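Local coordinates for protein vacuolar aminopeptidase 1 (Saccharomyces cerevisiae, PDB 5JH9) that removes N-terminal amino acids from peptides as a zinc aminopeptidase and, as its precursor, is the major cargo of the cytoplasm-to-vacuole targeting pathway, at residues L201-I206 / P229-P234; L181-K186 / A269-S274; T334-D339 / G353-S358. The protein carries 1 engineered substitution. All coordinates share one frame; numbering follows the deposited sequence.

Contacts 1 and 2 both reach the six-stranded antiparallel sheet, with centres 23 Å apart and nearest atoms about 12 Å apart; contact 1 falls within the chain span that contact 2 brackets. Contact 3 follows both in sequence and joins strand 332-338 of the nine-stranded mixed sheet to helix 355-368, its centre 37 Å from that of contact 1 and 31 Å from that of contact 2. It lies nearest the zinc site: the Tyr338 side chain is about 10 Å from a bound zinc ion and about 5 Å from that of the zinc ligand His134. All three reach neighbouring copies in the dodecamer: contact 1 the second subunit, contacts 2 and 3 the third.

Contact 1 of 3, residues L201-I206 / P229-P234; sequences LPVCRI and PVIGFP
The flat groups that meet here are the backbone amides of Arg205 and Val230, joined by a reciprocal pair of hydrogen bonds, each donor tilted out of the acceptor's carbonyl plane, with the ring of Pro229 beside them. Arg205 O takes Val230 N at 2.8 Å in a nearly straight bond (169° at the hydrogen), the donor standing 29° from the plane. The return bond, Arg205 N to Val230 O, is longer at 3.3 Å and more bent, so the single antiparallel hydrogen-bonded pair is lopsided. Cys204 CB also presses on Val230 O at 3.1 Å. The Pro229 ring is touched at two atoms: its CB by Cys204 SG at 3.6 Å and its CG by Ile206 CG1 at 4.0 Å, the isoleucine and proline running alongside each other in the same direction. With chi1 67°, Cys204 holds its sulfur between backbone N and carbonyl carbon, beside that proline. Each segment carries a classic beta bulge against its other neighbour: Val203 and Cys204 opposite Leu175, Ile231 and Gly232 opposite Gly155. Val203 O and Ile231 O approach to 3.1 Å, two acceptors with no proton between them; the CA-H...O contact of Ile231 CA with Val203 O at 3.4 Å may partly offset this. The Arg205 side chain, extended through chi3, leaves the contact. Two backbone bonds and an apolar flank thus fasten 201-206 to strand 230-232, while the one charged group is shared between a salt bridge to Asp172 of its own chain and hydrogen bonds to Arg484 O and Ser479 OG of the second subunit.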
loop_
_atom_site.group_PDB
_atom_site.type_symbol
_atom_site.label_atom_id
_atom_site.label_comp_id
_atom_site.label_asym_id
_atom_site.label_seq_id
_atom_site.Cartn_x
_atom_site.Cartn_y
_atom_site.Cartn_z
ATOM N N LEU B 201 48.570 -13.293 12.409
ATOM C CA LEU B 201 48.386 -12.383 11.269
ATOM C C LEU B 201 46.937 -12.413 10.754
ATOM O O LEU B 201 46.472 -13.461 10.278
ATOM C CB LEU B 201 49.356 -12.703 10.121
ATOM C CG LEU B 201 49.291 -11.804 8.869
ATOM C CD1 LEU B 201 49.653 -10.364 9.198
ATOM C CD2 LEU B 201 50.196 -12.340 7.766
ATOM N N PRO B 202 46.221 -11.268 10.848
ATOM C CA PRO B 202 44.955 -11.200 10.135
ATOM C C PRO B 202 45.227 -10.831 8.683
ATOM O O PRO B 202 45.601 -9.692 8.389
ATOM C CB PRO B 202 44.189 -10.098 10.873
ATOM C CG PRO B 202 45.221 -9.276 11.571
ATOM C CD PRO B 202 46.548 -9.971 11.473
ATOM N N VAL B 203 45.085 -11.811 7.795
ATOM C CA VAL B 203 45.373 -11.607 6.369
ATOM C C VAL B 203 44.297 -10.786 5.651
ATOM O O VAL B 203 44.550 -10.243 4.573
ATOM C CB VAL B 203 45.588 -12.940 5.607
ATOM C CG1 VAL B 203 46.678 -13.775 6.279
ATOM C CG2 VAL B 203 44.290 -13.731 5.463
ATOM N N CYS B 204 43.097 -10.705 6.217
ATOM C CA CYS B 204 42.050 -9.914 5.592
ATOM C C CYS B 204 41.012 -9.398 6.576
ATOM O O CYS B 204 41.061 -9.677 7.781
ATOM C CB CYS B 204 41.390 -10.719 4.469
ATOM S SG CYS B 204 40.465 -12.129 5.066
ATOM N N ARG B 205 40.090 -8.622 6.024
ATOM C CA ARG B 205 39.069 -7.930 6.771
ATOM C C ARG B 205 37.941 -7.608 5.787
ATOM O O ARG B 205 38.206 -7.343 4.617
ATOM C CB ARG B 205 39.698 -6.662 7.345
ATOM C CG ARG B 205 38.789 -5.754 8.140
ATOM C CD ARG B 205 39.600 -4.586 8.685
ATOM N NE ARG B 205 38.769 -3.635 9.418
ATOM C CZ ARG B 205 37.983 -2.709 8.862
ATOM N NH1 ARG B 205 37.880 -2.578 7.540
ATOM N NH2 ARG B 205 37.281 -1.896 9.641
ATOM N N ILE B 206 36.698 -7.679 6.258
ATOM C CA ILE B 206 35.521 -7.329 5.465
ATOM C C ILE B 206 35.118 -5.904 5.896
ATOM O O ILE B 206 34.555 -5.729 6.980
ATOM C CB ILE B 206 34.376 -8.341 5.683
ATOM C CG1 ILE B 206 34.877 -9.774 5.420
ATOM C CG2 ILE B 206 33.201 -8.037 4.758
ATOM C CD1 ILE B 206 33.889 -10.865 5.769
ATOM N N PRO B 229 36.037 -10.298 1.596
ATOM C CA PRO B 229 37.255 -9.960 2.344
ATOM C C PRO B 229 38.330 -9.273 1.494
ATOM O O PRO B 229 38.624 -9.725 0.384
ATOM C CB PRO B 229 37.763 -11.318 2.857
ATOM C CG PRO B 229 36.609 -12.246 2.758
ATOM C CD PRO B 229 35.745 -11.741 1.646
ATOM N N VAL B 230 38.884 -8.186 2.025
ATOM C CA VAL B 230 39.976 -7.457 1.391
ATOM C C VAL B 230 41.279 -7.995 1.969
ATOM O O VAL B 230 41.522 -7.879 3.171
ATOM C CB VAL B 230 39.865 -5.938 1.648
ATOM C CG1 VAL B 230 41.090 -5.198 1.124
ATOM C CG2 VAL B 230 38.592 -5.394 1.009
ATOM N N ILE B 231 42.115 -8.567 1.106
ATOM C CA ILE B 231 43.311 -9.284 1.533
ATOM C C ILE B 231 44.613 -8.467 1.394
ATOM O O ILE B 231 45.578 -8.723 2.126
ATOM C CB ILE B 231 43.384 -10.668 0.826
ATOM C CG1 ILE B 231 44.222 -11.654 1.642
ATOM C CG2 ILE B 231 43.896 -10.559 -0.610
ATOM C CD1 ILE B 231 44.093 -13.091 1.185
ATOM N N GLY B 232 44.642 -7.482 0.496
ATOM C CA GLY B 232 45.833 -6.646 0.319
ATOM C C GLY B 232 45.664 -5.460 -0.613
ATOM O O GLY B 232 44.589 -5.242 -1.175
ATOM N N PHE B 233 46.728 -4.671 -0.731
ATOM C CA PHE B 233 46.882 -3.664 -1.780
ATOM C C PHE B 233 48.336 -3.705 -2.285
ATOM O O PHE B 233 49.161 -2.890 -1.874
ATOM C CB PHE B 233 46.500 -2.272 -1.255
ATOM C CG PHE B 233 46.164 -1.290 -2.341
ATOM C CD1 PHE B 233 47.166 -0.575 -2.993
ATOM C CD2 PHE B 233 44.844 -1.091 -2.727
ATOM C CE1 PHE B 233 46.852 0.322 -4.002
ATOM C CE2 PHE B 233 44.525 -0.193 -3.732
ATOM C CZ PHE B 233 45.531 0.511 -4.374
ATOM N N PRO B 234 48.664 -4.679 -3.160
ATOM C CA PRO B 234 50.063 -4.866 -3.573
ATOM C C PRO B 234 50.623 -3.742 -4.449
ATOM O O PRO B 234 49.861 -3.015 -5.089
ATOM C CB PRO B 234 50.032 -6.194 -4.342
ATOM C CG PRO B 234 48.622 -6.363 -4.779
ATOM C CD PRO B 234 47.778 -5.710 -3.731
#

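Contact 2 of 3, residues L181-K186 / A269-S274; sequences LLYKKK and AGVEVS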
loop_
_atom_site.group_PDB
_atom_site.type_symbol
_atom_site.label_atom_id
_atom_site.label_comp_id
_atom_site.label_asym_id
_atom_site.label_seq_id
_atom_site.Cartn_x
_atom_site.Cartn_y
_atom_site.Cartn_z
ATOM N N LEU B 181 45.679 -28.016 3.598
ATOM C CA LEU B 181 46.286 -28.086 2.265
ATOM C C LEU B 181 46.493 -29.553 1.906
ATOM O O LEU B 181 46.913 -30.336 2.756
ATOM C CB LEU B 181 47.658 -27.394 2.245
ATOM C CG LEU B 181 47.771 -25.931 1.822
ATOM C CD1 LEU B 181 46.657 -25.091 2.422
ATOM C CD2 LEU B 181 49.141 -25.391 2.207
ATOM N N LEU B 182 46.197 -29.920 0.661
ATOM C CA LEU B 182 46.604 -31.216 0.114
ATOM C C LEU B 182 47.796 -30.965 -0.804
ATOM O O LEU B 182 47.753 -30.053 -1.636
ATOM C CB LEU B 182 45.462 -31.880 -0.655
ATOM C CG LEU B 182 44.207 -32.246 0.137
ATOM C CD1 LEU B 182 43.183 -32.904 -0.779
ATOM C CD2 LEU B 182 44.543 -33.153 1.312
ATOM N N TYR B 183 48.861 -31.750 -0.632
ATOM C CA TYR B 183 50.080 -31.593 -1.430
ATOM C C TYR B 183 50.681 -32.928 -1.859
ATOM O O TYR B 183 50.406 -33.968 -1.254
ATOM C CB TYR B 183 51.129 -30.761 -0.672
ATOM C CG TYR B 183 51.751 -31.459 0.515
ATOM C CD1 TYR B 183 51.133 -31.436 1.766
ATOM C CD2 TYR B 183 52.966 -32.137 0.395
ATOM C CE1 TYR B 183 51.703 -32.076 2.861
ATOM C CE2 TYR B 183 53.539 -32.779 1.482
ATOM C CZ TYR B 183 52.905 -32.744 2.710
ATOM O OH TYR B 183 53.481 -33.380 3.782
ATOM N N LYS B 184 51.505 -32.868 -2.906
ATOM C CA LYS B 184 52.229 -34.024 -3.433
ATOM C C LYS B 184 53.685 -33.635 -3.618
ATOM O O LYS B 184 54.004 -32.848 -4.509
ATOM C CB LYS B 184 51.629 -34.464 -4.773
ATOM C CG LYS B 184 52.243 -35.732 -5.356
ATOM C CD LYS B 184 51.912 -35.907 -6.829
ATOM C CE LYS B 184 50.462 -36.289 -7.043
ATOM N NZ LYS B 184 50.204 -36.629 -8.472
ATOM N N LYS B 185 54.567 -34.190 -2.782
ATOM C CA LYS B 185 56.002 -33.917 -2.882
ATOM C C LYS B 185 56.545 -34.325 -4.249
ATOM O O LYS B 185 56.136 -35.351 -4.799
ATOM C CB LYS B 185 56.802 -34.632 -1.779
ATOM C CG LYS B 185 56.751 -33.958 -0.414
ATOM C CD LYS B 185 57.567 -32.671 -0.374
ATOM C CE LYS B 185 57.646 -32.089 1.029
ATOM N NZ LYS B 185 58.161 -30.690 1.021
ATOM N N LYS B 186 57.454 -33.509 -4.783
ATOM C CA LYS B 186 58.100 -33.778 -6.068
ATOM C C LYS B 186 58.786 -35.142 -6.066
ATOM O O LYS B 186 59.449 -35.507 -5.095
ATOM C CB LYS B 186 59.141 -32.705 -6.391
ATOM C CG LYS B 186 58.556 -31.365 -6.788
ATOM C CD LYS B 186 59.641 -30.467 -7.353
ATOM C CE LYS B 186 59.067 -29.212 -7.984
ATOM N NZ LYS B 186 60.085 -28.452 -8.763
ATOM N N ALA B 269 53.129 -24.128 5.218
ATOM C CA ALA B 269 53.157 -25.602 5.187
ATOM C C ALA B 269 54.553 -26.204 5.001
ATOM O O ALA B 269 54.745 -27.388 5.258
ATOM C CB ALA B 269 52.229 -26.118 4.096
ATOM N N GLY B 270 55.512 -25.401 4.540
ATOM C CA GLY B 270 56.862 -25.874 4.263
ATOM C C GLY B 270 56.932 -26.732 3.012
ATOM O O GLY B 270 57.654 -27.727 2.987
ATOM N N VAL B 271 56.180 -26.344 1.980
ATOM C CA VAL B 271 56.180 -27.038 0.688
ATOM C C VAL B 271 56.299 -26.019 -0.449
ATOM O O VAL B 271 56.261 -24.809 -0.213
ATOM C CB VAL B 271 54.919 -27.926 0.492
ATOM C CG1 VAL B 271 54.790 -28.936 1.627
ATOM C CG2 VAL B 271 53.648 -27.091 0.366
ATOM N N GLU B 272 56.459 -26.520 -1.672
ATOM C CA GLU B 272 56.556 -25.669 -2.860
ATOM C C GLU B 272 55.162 -25.430 -3.419
ATOM O O GLU B 272 54.276 -26.279 -3.279
ATOM C CB GLU B 272 57.421 -26.324 -3.944
ATOM C CG GLU B 272 58.790 -26.819 -3.492
ATOM C CD GLU B 272 59.699 -25.723 -2.961
ATOM O OE1 GLU B 272 59.570 -24.551 -3.379
ATOM O OE2 GLU B 272 60.568 -26.050 -2.124
ATOM N N VAL B 273 54.988 -24.282 -4.074
ATOM C CA VAL B 273 53.737 -23.938 -4.755
ATOM C C VAL B 273 53.355 -25.030 -5.770
ATOM O O VAL B 273 52.193 -25.430 -5.836
ATOM C CB VAL B 273 53.830 -22.551 -5.451
ATOM C CG1 VAL B 273 52.654 -22.306 -6.400
ATOM C CG2 VAL B 273 53.912 -21.433 -4.417
ATOM N N SER B 274 54.341 -25.514 -6.529
ATOM C CA SER B 274 54.145 -26.587 -7.520
ATOM C C SER B 274 53.555 -27.876 -6.929
ATOM O O SER B 274 52.854 -28.617 -7.623
ATOM C CB SER B 274 55.471 -26.917 -8.220
ATOM O OG SER B 274 56.415 -27.472 -7.320
#
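Val271 CG1 sits over one face of the Tyr183 ring, 4.0 Å from its centroid and 15° off the ring normal, a CH-pi contact displaced toward the rim. The valine stands roughly perpendicular to the tyrosine side chain, which, with CG between its backbone N and carbonyl carbon (chi1 70°), offers the ring broadside. Deeper in, Leu181 CD2 meets Ala269 CB at 3.7 Å, which makes this end tight and apolar; Val265 and Leu276 pack on the same leucine. Gly270, of positive phi, is the C-prime residue of the Schellman motif ending helix 259-269, and its turn brings Val271 to the strand. The other side is looser and more exposed. A kink at its second torsion brings Lys185 NZ to 3.8 Å from Val271 CG1 and 3.6 Å from Gly270 O, and it makes a long, weak ion pair with Glu275. Lys186 CE lies 3.2 Å from Ser274 OG, and both Lys186 NZ and Ser274 OG are held by Asp247. Between strand 175-184 and the helix end, cohesion therefore comes from apolar packing, with Lys186 and Ser274 joined through Asp247, and the backbones of Lys186 and Glu272 through Glu275.

Contact 3 of 3, residues T334-D339 / G353-S358; sequences TVTLYD and GGLLES
Tyr338 OH reaches Leu356 CB at 3.2 Å, with that carbon lying near the plane of the ring at its edge. The ring arrives there because CG stands beside the backbone N, anti to the carbonyl carbon (chi1 -61°), which swings the phenol toward the start of the helix. Leu355 CB lies 4.5 Å from Tyr338 CE1, and its CD2 is near Thr336 CG2. Earlier in the strand Leu356 CD1 packs at 3.8 Å against Thr334 CG2 and, without a polar bond, at 3.8 Å against Thr336 OG1, so this one methyl spans two strand residues facing the helix. A water carries the polar link: Tyr338 OH donates to it at 2.6 Å, and it donates in turn to Glu357 OE1 at 2.8 Å. In the next shell, Glu357 OE2 is bonded to Gln465 NE2, a second hold on the carboxylate that limits its rotation. Thr334 OG1 bonds Ala115 O and Thr336 OG1 bonds Ser114 OG, so both buried hydroxyls are satisfied by the adjoining strand 112-118. The helix starts from the N-cap Gly354, whose O accepts Ser358 N at 3.0 Å. Helix 355-368 covers one face of strand 332-338, while Val335 and Leu337 face helix 304-322 on the other: the layered helix-sheet-helix packing of the M18 zinc exopeptidase domain, just before Glu342, which binds zinc here, and Glu341, also a zinc-binding residue of this enzyme.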
loop_
_atom_site.group_PDB
_atom_site.type_symbol
_atom_site.label_atom_id
_atom_site.label_comp_id
_atom_site.label_asym_id
_atom_site.label_seq_id
_atom_site.Cartn_x
_atom_site.Cartn_y
_atom_site.Cartn_z
ATOM N N THR B 334 32.046 -43.307 25.625
ATOM C CA THR B 334 32.532 -42.614 24.429
ATOM C C THR B 334 32.144 -41.134 24.391
ATOM O O THR B 334 31.057 -40.743 24.836
ATOM C CB THR B 334 32.041 -43.304 23.120
ATOM O OG1 THR B 334 32.508 -42.586 21.964
ATOM C CG2 THR B 334 30.520 -43.383 23.060
ATOM N N VAL B 335 33.061 -40.325 23.866
ATOM C CA VAL B 335 32.730 -39.019 23.326
ATOM C C VAL B 335 32.935 -39.115 21.819
ATOM O O VAL B 335 34.007 -39.516 21.351
ATOM C CB VAL B 335 33.603 -37.889 23.894
ATOM C CG1 VAL B 335 33.264 -36.559 23.212
ATOM C CG2 VAL B 335 33.424 -37.784 25.399
ATOM N N THR B 336 31.897 -38.755 21.073
ATOM C CA THR B 336 31.952 -38.714 19.623
ATOM C C THR B 336 31.681 -37.275 19.156
ATOM O O THR B 336 30.685 -36.668 19.542
ATOM C CB THR B 336 30.951 -39.703 19.014
ATOM O OG1 THR B 336 31.214 -41.022 19.526
ATOM C CG2 THR B 336 31.062 -39.724 17.494
ATOM N N LEU B 337 32.585 -36.756 18.327
ATOM C CA LEU B 337 32.571 -35.375 17.857
ATOM C C LEU B 337 32.256 -35.346 16.360
ATOM O O LEU B 337 32.970 -35.946 15.563
ATOM C CB LEU B 337 33.935 -34.726 18.126
ATOM C CG LEU B 337 34.431 -34.808 19.577
ATOM C CD1 LEU B 337 35.829 -34.220 19.734
ATOM C CD2 LEU B 337 33.448 -34.113 20.510
ATOM N N TYR B 338 31.183 -34.652 15.991
ATOM C CA TYR B 338 30.699 -34.603 14.604
ATOM C C TYR B 338 31.010 -33.298 13.870
ATOM O O TYR B 338 31.196 -32.246 14.480
ATOM C CB TYR B 338 29.195 -34.829 14.588
ATOM C CG TYR B 338 28.772 -36.171 15.137
ATOM C CD1 TYR B 338 28.867 -37.318 14.356
ATOM C CD2 TYR B 338 28.260 -36.294 16.430
ATOM C CE1 TYR B 338 28.468 -38.551 14.843
ATOM C CE2 TYR B 338 27.856 -37.522 16.925
ATOM C CZ TYR B 338 27.956 -38.646 16.125
ATOM O OH TYR B 338 27.555 -39.871 16.595
ATOM N N ASP B 339 31.049 -33.394 12.542
ATOM C CA ASP B 339 31.198 -32.248 11.650
ATOM C C ASP B 339 29.802 -31.929 11.091
ATOM O O ASP B 339 28.852 -32.676 11.323
ATOM C CB ASP B 339 32.178 -32.621 10.528
ATOM C CG ASP B 339 32.671 -31.423 9.712
ATOM O OD1 ASP B 339 32.343 -30.259 10.031
ATOM O OD2 ASP B 339 33.402 -31.661 8.722
ATOM N N GLY B 353 25.793 -39.662 9.538
ATOM C CA GLY B 353 26.766 -40.592 8.952
ATOM C C GLY B 353 27.099 -41.813 9.796
ATOM O O GLY B 353 27.743 -42.750 9.315
ATOM N N GLY B 354 26.707 -41.782 11.067
ATOM C CA GLY B 354 26.717 -42.959 11.911
ATOM C C GLY B 354 28.042 -43.403 12.508
ATOM O O GLY B 354 28.200 -44.596 12.792
ATOM N N LEU B 355 28.984 -42.489 12.743
ATOM C CA LEU B 355 30.281 -42.895 13.324
ATOM C C LEU B 355 30.120 -43.589 14.680
ATOM O O LEU B 355 30.794 -44.586 14.938
ATOM C CB LEU B 355 31.286 -41.735 13.446
ATOM C CG LEU B 355 32.697 -42.138 13.932
ATOM C CD1 LEU B 355 33.324 -43.173 13.007
ATOM C CD2 LEU B 355 33.622 -40.936 14.081
ATOM N N LEU B 356 29.241 -43.056 15.531
ATOM C CA LEU B 356 28.940 -43.664 16.835
ATOM C C LEU B 356 28.507 -45.123 16.704
ATOM O O LEU B 356 29.091 -46.013 17.337
ATOM C CB LEU B 356 27.850 -42.872 17.572
ATOM C CG LEU B 356 27.306 -43.459 18.883
ATOM C CD1 LEU B 356 28.404 -43.542 19.931
ATOM C CD2 LEU B 356 26.125 -42.653 19.398
ATOM N N GLU B 357 27.498 -45.348 15.869
ATOM C CA GLU B 357 26.908 -46.679 15.683
ATOM C C GLU B 357 27.943 -47.657 15.135
ATOM O O GLU B 357 28.009 -48.814 15.567
ATOM C CB GLU B 357 25.701 -46.641 14.738
ATOM C CG GLU B 357 24.551 -45.742 15.174
ATOM C CD GLU B 357 24.654 -44.335 14.611
ATOM O OE1 GLU B 357 25.551 -43.581 15.053
ATOM O OE2 GLU B 357 23.858 -43.986 13.719
ATOM N N SER B 358 28.729 -47.173 14.171
ATOM C CA SER B 358 29.829 -47.925 13.578
ATOM C C SER B 358 30.878 -48.327 14.618
ATOM O O SER B 358 31.282 -49.488 14.669
ATOM C CB SER B 358 30.487 -47.110 12.458
ATOM O OG SER B 358 31.577 -47.817 11.886
HETATM O O HOH W 1 26.519 -41.044 14.521
#